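Local coordinates for protein putative N-acetylmuramoyl-L-alanine amidase (Neisseria meningitidis MC58, PDB 3CZX) that probably hydrolyses the amide link between N-acetylmuramoyl residues and L-amino acids in cell-wall glycopeptides, using a bound zinc ion, at residues T113-R118 / A156-T161. Numbering follows the deposited sequence.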
# COMPACT_ATOMS: atom_id res chain seq x y z
N THR A 113 -9.79 -9.50 12.03
CA THR A 113 -9.40 -10.71 11.27
C THR A 113 -9.91 -12.04 11.78
O THR A 113 -9.92 -13.00 11.03
CB THR A 113 -7.88 -10.84 11.19
OG1 THR A 113 -7.37 -10.92 12.53
CG2 THR A 113 -7.26 -9.62 10.49
N GLY A 114 -10.26 -12.12 13.05
CA GLY A 114 -10.56 -13.41 13.67
C GLY A 114 -9.32 -14.28 13.87
O GLY A 114 -9.42 -15.46 14.16
N TRP A 115 -8.11 -13.69 13.73
CA TRP A 115 -6.87 -14.42 13.98
C TRP A 115 -6.69 -14.60 15.49
O TRP A 115 -7.09 -13.75 16.29
CB TRP A 115 -5.68 -13.62 13.44
CG TRP A 115 -5.62 -13.53 11.93
CD1 TRP A 115 -6.23 -14.36 11.02
CD2 TRP A 115 -4.90 -12.56 11.17
NE1 TRP A 115 -5.95 -13.93 9.73
CE2 TRP A 115 -5.12 -12.84 9.79
CE3 TRP A 115 -4.13 -11.46 11.50
CZ2 TRP A 115 -4.58 -12.07 8.76
CZ3 TRP A 115 -3.57 -10.69 10.46
CH2 TRP A 115 -3.80 -11.01 9.10
N LYS A 116 -6.03 -15.70 15.83
CA LYS A 116 -5.79 -16.06 17.22
C LYS A 116 -4.68 -15.17 17.82
O LYS A 116 -3.68 -14.97 17.18
CB LYS A 116 -5.35 -17.52 17.27
CG LYS A 116 -5.24 -18.09 18.69
CD LYS A 116 -4.38 -19.34 18.75
CE LYS A 116 -4.16 -19.77 20.22
NZ LYS A 116 -5.39 -20.35 20.85
N LEU A 117 -4.90 -14.68 19.03
CA LEU A 117 -3.84 -14.01 19.82
C LEU A 117 -2.97 -15.09 20.49
O LEU A 117 -3.48 -15.88 21.32
CB LEU A 117 -4.45 -13.11 20.90
CG LEU A 117 -5.12 -11.82 20.47
CD1 LEU A 117 -5.93 -11.23 21.62
CD2 LEU A 117 -4.01 -10.90 19.96
N ARG A 118 -1.70 -15.13 20.13
CA ARG A 118 -0.71 -16.02 20.71
C ARG A 118 -0.14 -15.34 21.97
O ARG A 118 -0.31 -14.17 22.18
CB ARG A 118 0.38 -16.33 19.71
CG ARG A 118 -0.15 -16.99 18.42
CD ARG A 118 0.85 -16.90 17.30
NE ARG A 118 2.06 -17.65 17.55
CZ ARG A 118 2.27 -18.92 17.17
NH1 ARG A 118 1.35 -19.61 16.53
NH2 ARG A 118 3.43 -19.51 17.46
N ALA A 156 -3.81 -14.44 2.41
CA ALA A 156 -4.88 -13.96 1.49
C ALA A 156 -5.77 -12.94 2.19
O ALA A 156 -6.16 -11.95 1.56
CB ALA A 156 -5.73 -15.12 0.97
N LEU A 157 -6.13 -13.20 3.43
CA LEU A 157 -6.99 -12.26 4.18
C LEU A 157 -6.29 -10.94 4.35
O LEU A 157 -6.92 -9.89 4.15
CB LEU A 157 -7.37 -12.84 5.55
CG LEU A 157 -8.43 -11.99 6.26
CD1 LEU A 157 -9.74 -12.05 5.51
CD2 LEU A 157 -8.60 -12.57 7.65
N PHE A 158 -5.01 -10.99 4.69
CA PHE A 158 -4.21 -9.77 4.86
C PHE A 158 -4.21 -8.99 3.56
O PHE A 158 -4.44 -7.81 3.56
CB PHE A 158 -2.78 -10.02 5.29
CG PHE A 158 -1.96 -8.75 5.40
CD1 PHE A 158 -2.12 -7.89 6.47
CD2 PHE A 158 -1.09 -8.37 4.39
CE1 PHE A 158 -1.37 -6.70 6.55
CE2 PHE A 158 -0.36 -7.18 4.50
CZ PHE A 158 -0.54 -6.36 5.59
N LYS A 159 -3.90 -9.67 2.45
CA LYS A 159 -3.78 -8.98 1.17
C LYS A 159 -5.07 -8.29 0.75
O LYS A 159 -5.01 -7.22 0.13
CB LYS A 159 -3.29 -9.95 0.08
CG LYS A 159 -1.87 -10.41 0.25
CD LYS A 159 -1.47 -11.62 -0.60
CE LYS A 159 -1.35 -11.33 -2.02
NZ LYS A 159 -0.83 -12.54 -2.78
N THR A 160 -6.23 -8.88 1.03
CA THR A 160 -7.55 -8.32 0.67
C THR A 160 -8.07 -7.27 1.64
O THR A 160 -9.00 -6.57 1.28
CB THR A 160 -8.62 -9.41 0.54
OG1 THR A 160 -8.84 -10.01 1.83
CG2 THR A 160 -8.19 -10.44 -0.51
N THR A 161 -7.48 -7.17 2.84
CA THR A 161 -7.97 -6.25 3.90
C THR A 161 -6.83 -5.43 4.53
O THR A 161 -6.98 -4.89 5.59
CB THR A 161 -8.73 -7.02 4.99
OG1 THR A 161 -9.57 -7.99 4.35
CG2 THR A 161 -9.62 -6.09 5.82
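An ST turn at the C-terminal end of helix 99-113 presents Trp115 and Thr113 to Leu157 and Phe158 of helix 152-177, an apolar packing of helix end on helix, with the Phe158 side chain about 13 Å from the zinc ion. Thr113 OG1, set between the backbone N and the carbonyl carbon (chi1 60°), accepts the backbone N-H of Trp115 at 3.1 Å (161°) and gives its own proton to the carbonyl O of Val109. Thr113 CB sits over the centre of the indole, 3.4 Å above its plane. Gly114 makes the intervening bend with positive phi. From helix 152-177, one methyl of Leu157 does most of the touching: CD2 approaches Trp115 NE1 obliquely at 3.6 Å. The same CD2 lies 3.7 Å from Thr113 O. The edge of the indole meets Phe158 CB, close to the indole plane, with Trp115 CH2 4.1 Å from Phe158 CB. Phe147, just after strand 142-145, then joins the two aromatics, stacking with Phe158 and meeting Trp115 with planes inclined at about 40°. Ile165, further along helix 152-177, touches Thr113, Trp115 and Phe158, and Phe158 continues onto Leu29 and Met33 of helix 26-45.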